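Long-range contacts in SM80.1 Vicilin (Solanum melongena, PDB 5VF5), which probably serves as a seed storage protein of the 7S globulin (vicilin) family, built from two cupin domains and binding a copper ion: residues A71-V76 with F120-L125; R97-R102 with P210-K215. All blocks are in the same frame, centred on the assembly; numbering follows the deposited sequence. Where two conformers were deposited one is given.

Overall arrangement
Interaction 1 (71-76 with 120-125) lies in the core, a regular antiparallel strand pair inside the sheet of the N-terminal cupin barrel. Interaction 2 (97-102 with 210-215) lies about 10 Å away, centre to centre, at the margin of the same sheet, where the loop ahead of strand 220-222 runs along strand 100-103. Strands 69-77 and 100-103 are neighbours, and F73 N with L101 O probably forms a hydrogen bond that joins the two contacts. Their chemistry follows their place: valines and aromatic rings on a regular backbone pairing within the sheet, but an asparagine, a carboxylate, a bridging water and a single beta bridge at its partly exposed border.

Interaction 1 of 2, residues A71-V76 with F120-L125; sequences AIFVVV and FFVYVL
V124 lays its CG2 over one face of the F73 ring, 4.2 Å from the centroid, in a CH-pi contact displaced toward the rim. With CG anti to the carbonyl carbon (chi1 -78°), the phenyl group of F73 lies alongside V124, its neighbour in a non-hydrogen-bonded pair. V122 closes on the root of the same side chain, CG1 standing 3.7 Å from F73 CB. Further along this face, V75 CG1 meets CE1 of F120 at 3.7 Å, the two side chains crossing at about a right angle. Branched valines suit the extended backbone here and pack against the neighbouring rings. Beneath the side chains, I72 and L125 exchange two N-H...O bonds, as do V74 and Y123; I72 N to L125 O is 2.8 Å. This antiparallel pairing of strands 69-77 and 120-128 belongs to the N-terminal cupin barrel, a jelly-roll fold. The face bearing I72, V74, Y123 and L125 turns to strands of the second cupin unit, where F342 packs against all four. Across the pair this face is looser at one end: I72 CD1 and L125 CD2 run side by side but approach only to 4.2 Å. The ring of Y123 leads away from strand 71-76, and its hydroxyl is hydrogen-bonded to V267 O. In contrast to the tightly packed face of F73, V122 and V124, the end at F121 is partly exposed; in the conformer given, its ring carbon CD1 lies 3.6 Å from V76 CB, while V76 N bonds to F121 O.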
loop_
_atom_site.group_PDB
_atom_site.type_symbol
_atom_site.label_atom_id
_atom_site.label_comp_id
_atom_site.label_asym_id
_atom_site.label_seq_id
_atom_site.Cartn_x
_atom_site.Cartn_y
_atom_site.Cartn_z
ATOM N N ALA A 71 4.753 -6.384 -8.108
ATOM C CA ALA A 71 4.337 -5.200 -7.401
ATOM C C ALA A 71 2.959 -4.728 -7.770
ATOM O O ALA A 71 2.479 -4.980 -8.896
ATOM C CB ALA A 71 5.337 -4.054 -7.570
ATOM N N ILE A 72 2.372 -3.974 -6.874
ATOM C CA ILE A 72 1.179 -3.181 -7.142
ATOM C C ILE A 72 1.496 -1.756 -6.710
ATOM O O ILE A 72 1.906 -1.533 -5.560
ATOM C CB ILE A 72 -0.048 -3.662 -6.355
ATOM C CG1 ILE A 72 -0.343 -5.124 -6.662
ATOM C CG2 ILE A 72 -1.225 -2.778 -6.681
ATOM C CD1 ILE A 72 -1.431 -5.696 -5.809
ATOM N N PHE A 73 1.399 -0.815 -7.643
ATOM C CA PHE A 73 1.613 0.605 -7.391
ATOM C C PHE A 73 0.255 1.261 -7.199
ATOM O O PHE A 73 -0.643 1.066 -8.023
ATOM C CB PHE A 73 2.328 1.297 -8.573
ATOM C CG PHE A 73 3.805 1.104 -8.689
ATOM C CD1 PHE A 73 4.478 0.015 -8.168
ATOM C CD2 PHE A 73 4.548 2.056 -9.372
ATOM C CE1 PHE A 73 5.841 -0.102 -8.303
ATOM C CE2 PHE A 73 5.915 1.930 -9.507
ATOM C CZ PHE A 73 6.553 0.837 -8.986
ATOM N N VAL A 74 0.109 2.093 -6.194
ATOM C CA VAL A 74 -1.086 2.875 -5.947
ATOM C C VAL A 74 -0.703 4.325 -5.798
ATOM O O VAL A 74 0.077 4.698 -4.925
ATOM C CB VAL A 74 -1.827 2.398 -4.697
ATOM C CG1 VAL A 74 -3.127 3.184 -4.475
ATOM C CG2 VAL A 74 -2.096 0.922 -4.758
ATOM N N VAL A 75 -1.218 5.191 -6.671
ATOM C CA VAL A 75 -0.895 6.608 -6.573
ATOM C C VAL A 75 -1.719 7.274 -5.479
ATOM O O VAL A 75 -2.950 7.278 -5.518
ATOM C CB VAL A 75 -1.111 7.338 -7.901
ATOM C CG1 VAL A 75 -0.727 8.787 -7.789
ATOM C CG2 VAL A 75 -0.298 6.672 -8.979
ATOM N N VAL A 76 -1.029 7.828 -4.490
ATOM C CA VAL A 76 -1.641 8.483 -3.324
ATOM C C VAL A 76 -1.761 9.996 -3.493
ATOM O O VAL A 76 -2.620 10.621 -2.909
ATOM C CB VAL A 76 -0.783 8.237 -2.056
ATOM C CG1 VAL A 76 -1.201 9.137 -0.882
ATOM C CG2 VAL A 76 -0.837 6.778 -1.673
ATOM N N PHE A 120 4.702 13.715 -6.399
ATOM C CA PHE A 120 4.060 12.456 -6.831
ATOM C C PHE A 120 4.423 11.375 -5.848
ATOM O O PHE A 120 5.611 11.151 -5.616
ATOM C CB PHE A 120 4.588 12.132 -8.229
ATOM C CG PHE A 120 4.145 10.814 -8.812
ATOM C CD1 PHE A 120 2.800 10.522 -9.015
ATOM C CD2 PHE A 120 5.093 9.876 -9.232
ATOM C CE1 PHE A 120 2.421 9.315 -9.591
ATOM C CE2 PHE A 120 4.714 8.693 -9.804
ATOM C CZ PHE A 120 3.381 8.418 -10.011
ATOM N N PHE A 121 3.412 10.755 -5.219
ATOM C CA PHE A 121 3.614 9.820 -4.134
ATOM C C PHE A 121 2.914 8.507 -4.500
ATOM O O PHE A 121 1.694 8.520 -4.839
ATOM C CB PHE A 121 3.040 10.452 -2.871
ATOM C CG PHE A 121 3.343 9.719 -1.603
ATOM C CD1 PHE A 121 2.739 8.493 -1.319
ATOM C CD2 PHE A 121 4.181 10.284 -0.663
ATOM C CE1 PHE A 121 3.003 7.831 -0.139
ATOM C CE2 PHE A 121 4.440 9.619 0.529
ATOM C CZ PHE A 121 3.847 8.398 0.784
ATOM N N VAL A 122 3.655 7.394 -4.417
ATOM C CA VAL A 122 3.129 6.063 -4.726
ATOM C C VAL A 122 3.344 5.174 -3.511
ATOM O O VAL A 122 4.458 5.133 -2.961
ATOM C CB VAL A 122 3.853 5.446 -5.952
ATOM C CG1 VAL A 122 3.244 4.123 -6.387
ATOM C CG2 VAL A 122 3.864 6.434 -7.124
ATOM N N TYR A 123 2.299 4.449 -3.111
ATOM C CA TYR A 123 2.371 3.353 -2.138
ATOM C C TYR A 123 2.483 2.041 -2.899
ATOM O O TYR A 123 1.689 1.774 -3.805
ATOM C CB TYR A 123 1.101 3.376 -1.284
ATOM C CG TYR A 123 0.943 2.380 -0.148
ATOM C CD1 TYR A 123 2.026 1.991 0.618
ATOM C CD2 TYR A 123 -0.332 1.899 0.210
ATOM C CE1 TYR A 123 1.875 1.105 1.666
ATOM C CE2 TYR A 123 -0.497 1.045 1.282
ATOM C CZ TYR A 123 0.599 0.655 2.007
ATOM O OH TYR A 123 0.419 -0.189 3.068
ATOM N N VAL A 124 3.437 1.196 -2.545
ATOM C CA VAL A 124 3.780 -0.001 -3.279
ATOM C C VAL A 124 3.710 -1.224 -2.408
ATOM O O VAL A 124 4.286 -1.249 -1.315
ATOM C CB VAL A 124 5.185 0.124 -3.880
ATOM C CG1 VAL A 124 5.554 -1.112 -4.684
ATOM C CG2 VAL A 124 5.340 1.391 -4.704
ATOM N N LEU A 125 3.073 -2.274 -2.911
ATOM C CA LEU A 125 3.135 -3.617 -2.337
ATOM C C LEU A 125 4.027 -4.442 -3.258
ATOM O O LEU A 125 3.806 -4.395 -4.492
ATOM C CB LEU A 125 1.743 -4.247 -2.351
ATOM C CG LEU A 125 1.670 -5.652 -1.756
ATOM C CD1 LEU A 125 1.933 -5.663 -0.246
ATOM C CD2 LEU A 125 0.345 -6.338 -2.097
#

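Interaction 2 of 2, residues R97-R102 with P210-K215; sequences RGDVLR and PFNLMK
One side-chain nitrogen, N212 ND2, grips two acceptors of segment 97-102: D99 OD1 at 2.8 Å and R97 O at 3.0 Å. Both lie close to the amide plane. The bond to D99 OD1 is the straighter, though it comes from above the carboxylate plane, the two flat groups standing 87° apart; R97 O is met obliquely. The other end of the amide is also engaged: N212 OD1 accepts from M214 N in an Asx turn, which fixes the rotation of the group. G98 has a positive phi (93°), a conformation glycine adopts easily, and M214 and the N212 amide approach it closely. A water links its carbonyl to L213 N, donating to the one and accepting from the other. In the conformer given, M214 lies over one face of the R97 guanidinium, SD 4.1 Å above the plane and CE nearer to NH1. Farther along, V100 and F211 exchange two backbone hydrogen bonds. F211 CG lies between its backbone N and carbonyl carbon (chi1 51°), folding the ring back over V100 CB; F235 stacks on this ring as well. P210 lies beside D99. A single antiparallel beta bridge thus joins the loop that leads into strand 220-222 to the edge strand of the N-terminal barrel in this bicupin.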
loop_
_atom_site.group_PDB
_atom_site.type_symbol
_atom_site.label_atom_id
_atom_site.label_comp_id
_atom_site.label_asym_id
_atom_site.label_seq_id
_atom_site.Cartn_x
_atom_site.Cartn_y
_atom_site.Cartn_z
ATOM N N ARG A 97 -3.994 10.359 -9.148
ATOM C CA ARG A 97 -4.386 9.934 -7.814
ATOM C C ARG A 97 -5.483 8.882 -7.881
ATOM O O ARG A 97 -6.476 9.062 -8.603
ATOM C CB ARG A 97 -4.851 11.126 -6.982
ATOM C CG ARG A 97 -5.044 10.771 -5.525
ATOM C CD ARG A 97 -5.146 12.052 -4.744
ATOM N NE ARG A 97 -6.443 12.627 -5.000
ATOM C CZ ARG A 97 -7.539 12.367 -4.291
ATOM N NH1 ARG A 97 -8.677 12.969 -4.618
ATOM N NH2 ARG A 97 -7.522 11.509 -3.259
ATOM N N GLY A 98 -5.289 7.783 -7.159
ATOM C CA GLY A 98 -6.188 6.688 -7.110
ATOM C C GLY A 98 -5.918 5.574 -8.102
ATOM O O GLY A 98 -6.538 4.498 -8.019
ATOM N N ASP A 99 -5.007 5.813 -9.043
ATOM C CA ASP A 99 -4.669 4.769 -10.008
ATOM C C ASP A 99 -3.954 3.603 -9.325
ATOM O O ASP A 99 -3.082 3.810 -8.443
ATOM C CB ASP A 99 -3.777 5.291 -11.109
ATOM C CG ASP A 99 -4.506 6.123 -12.160
ATOM O OD1 ASP A 99 -5.770 6.146 -12.229
ATOM O OD2 ASP A 99 -3.767 6.741 -12.975
ATOM N N VAL A 100 -4.312 2.419 -9.754
ATOM C CA VAL A 100 -3.736 1.159 -9.346
ATOM C C VAL A 100 -3.124 0.482 -10.542
ATOM O O VAL A 100 -3.788 0.340 -11.556
ATOM C CB VAL A 100 -4.789 0.224 -8.725
ATOM C CG1 VAL A 100 -4.166 -1.097 -8.308
ATOM C CG2 VAL A 100 -5.518 0.903 -7.564
ATOM N N LEU A 101 -1.864 0.030 -10.437
ATOM C CA LEU A 101 -1.151 -0.584 -11.546
ATOM C C LEU A 101 -0.435 -1.811 -11.057
ATOM O O LEU A 101 0.385 -1.712 -10.126
ATOM C CB LEU A 101 -0.147 0.397 -12.164
ATOM C CG LEU A 101 0.600 -0.096 -13.382
ATOM C CD1 LEU A 101 -0.288 -0.213 -14.594
ATOM C CD2 LEU A 101 1.773 0.839 -13.661
ATOM N N ARG A 102 -0.737 -2.969 -11.638
ATOM C CA ARG A 102 0.059 -4.183 -11.398
ATOM C C ARG A 102 1.284 -4.136 -12.303
ATOM O O ARG A 102 1.173 -3.991 -13.513
ATOM C CB ARG A 102 -0.806 -5.390 -11.703
ATOM C CG ARG A 102 -0.127 -6.725 -11.623
ATOM C CD ARG A 102 -0.086 -7.260 -10.213
ATOM N NE ARG A 102 0.460 -8.599 -10.320
ATOM C CZ ARG A 102 1.750 -8.885 -10.424
ATOM N NH1 ARG A 102 2.680 -7.939 -10.253
ATOM N NH2 ARG A 102 2.123 -10.126 -10.602
ATOM N N PRO A 210 -3.419 1.262 -15.862
ATOM C CA PRO A 210 -3.990 1.422 -14.543
ATOM C C PRO A 210 -5.504 1.376 -14.589
ATOM O O PRO A 210 -6.127 1.574 -15.649
ATOM C CB PRO A 210 -3.552 2.800 -14.144
ATOM C CG PRO A 210 -3.365 3.530 -15.425
ATOM C CD PRO A 210 -2.810 2.512 -16.352
ATOM N N PHE A 211 -6.077 1.107 -13.428
ATOM C CA PHE A 211 -7.477 1.277 -13.170
ATOM C C PHE A 211 -7.681 2.172 -11.965
ATOM O O PHE A 211 -6.788 2.337 -11.144
ATOM C CB PHE A 211 -8.207 -0.067 -12.981
ATOM C CG PHE A 211 -7.566 -0.991 -12.000
ATOM C CD1 PHE A 211 -6.559 -1.860 -12.404
ATOM C CD2 PHE A 211 -8.031 -1.062 -10.693
ATOM C CE1 PHE A 211 -5.978 -2.753 -11.492
ATOM C CE2 PHE A 211 -7.464 -1.943 -9.795
ATOM C CZ PHE A 211 -6.455 -2.794 -10.194
ATOM N N ASN A 212 -8.886 2.703 -11.822
ATOM C CA ASN A 212 -9.173 3.739 -10.820
ATOM C C ASN A 212 -10.649 3.649 -10.456
ATOM O O ASN A 212 -11.508 3.663 -11.342
ATOM C CB ASN A 212 -8.813 5.094 -11.413
ATOM C CG ASN A 212 -8.820 6.226 -10.400
ATOM O OD1 ASN A 212 -9.801 6.415 -9.698
ATOM N ND2 ASN A 212 -7.708 7.023 -10.345
ATOM N N LEU A 213 -10.937 3.497 -9.165
ATOM C CA LEU A 213 -12.315 3.306 -8.706
ATOM C C LEU A 213 -12.867 4.547 -7.995
ATOM O O LEU A 213 -13.966 4.478 -7.448
ATOM C CB LEU A 213 -12.368 2.099 -7.752
ATOM C CG LEU A 213 -12.148 0.695 -8.348
ATOM C CD1 LEU A 213 -10.695 0.393 -8.716
ATOM C CD2 LEU A 213 -12.632 -0.369 -7.371
ATOM N N MET A 214 -12.128 5.664 -8.045
ATOM C CA MET A 214 -12.433 6.858 -7.236
ATOM C C MET A 214 -13.845 7.374 -7.481
ATOM O O MET A 214 -14.509 7.831 -6.554
ATOM C CB MET A 214 -11.454 8.000 -7.531
ATOM C CG MET A 214 -10.139 7.954 -6.761
ATOM S SD MET A 214 -9.245 9.522 -6.907
ATOM C CE MET A 214 -10.354 10.631 -6.048
ATOM N N LYS A 215 -14.297 7.272 -8.730
ATOM C CA LYS A 215 -15.616 7.822 -9.158
ATOM C C LYS A 215 -16.810 6.857 -8.967
ATOM O O LYS A 215 -17.972 7.224 -9.194
ATOM C CB LYS A 215 -15.568 8.288 -10.610
ATOM C CG LYS A 215 -14.689 9.512 -10.824
ATOM C CD LYS A 215 -14.628 9.882 -12.295
ATOM C CE LYS A 215 -14.196 11.327 -12.498
ATOM N NZ LYS A 215 -14.186 11.688 -13.942
HETATM O O HOH W 1 -9.001 3.753 -7.150
#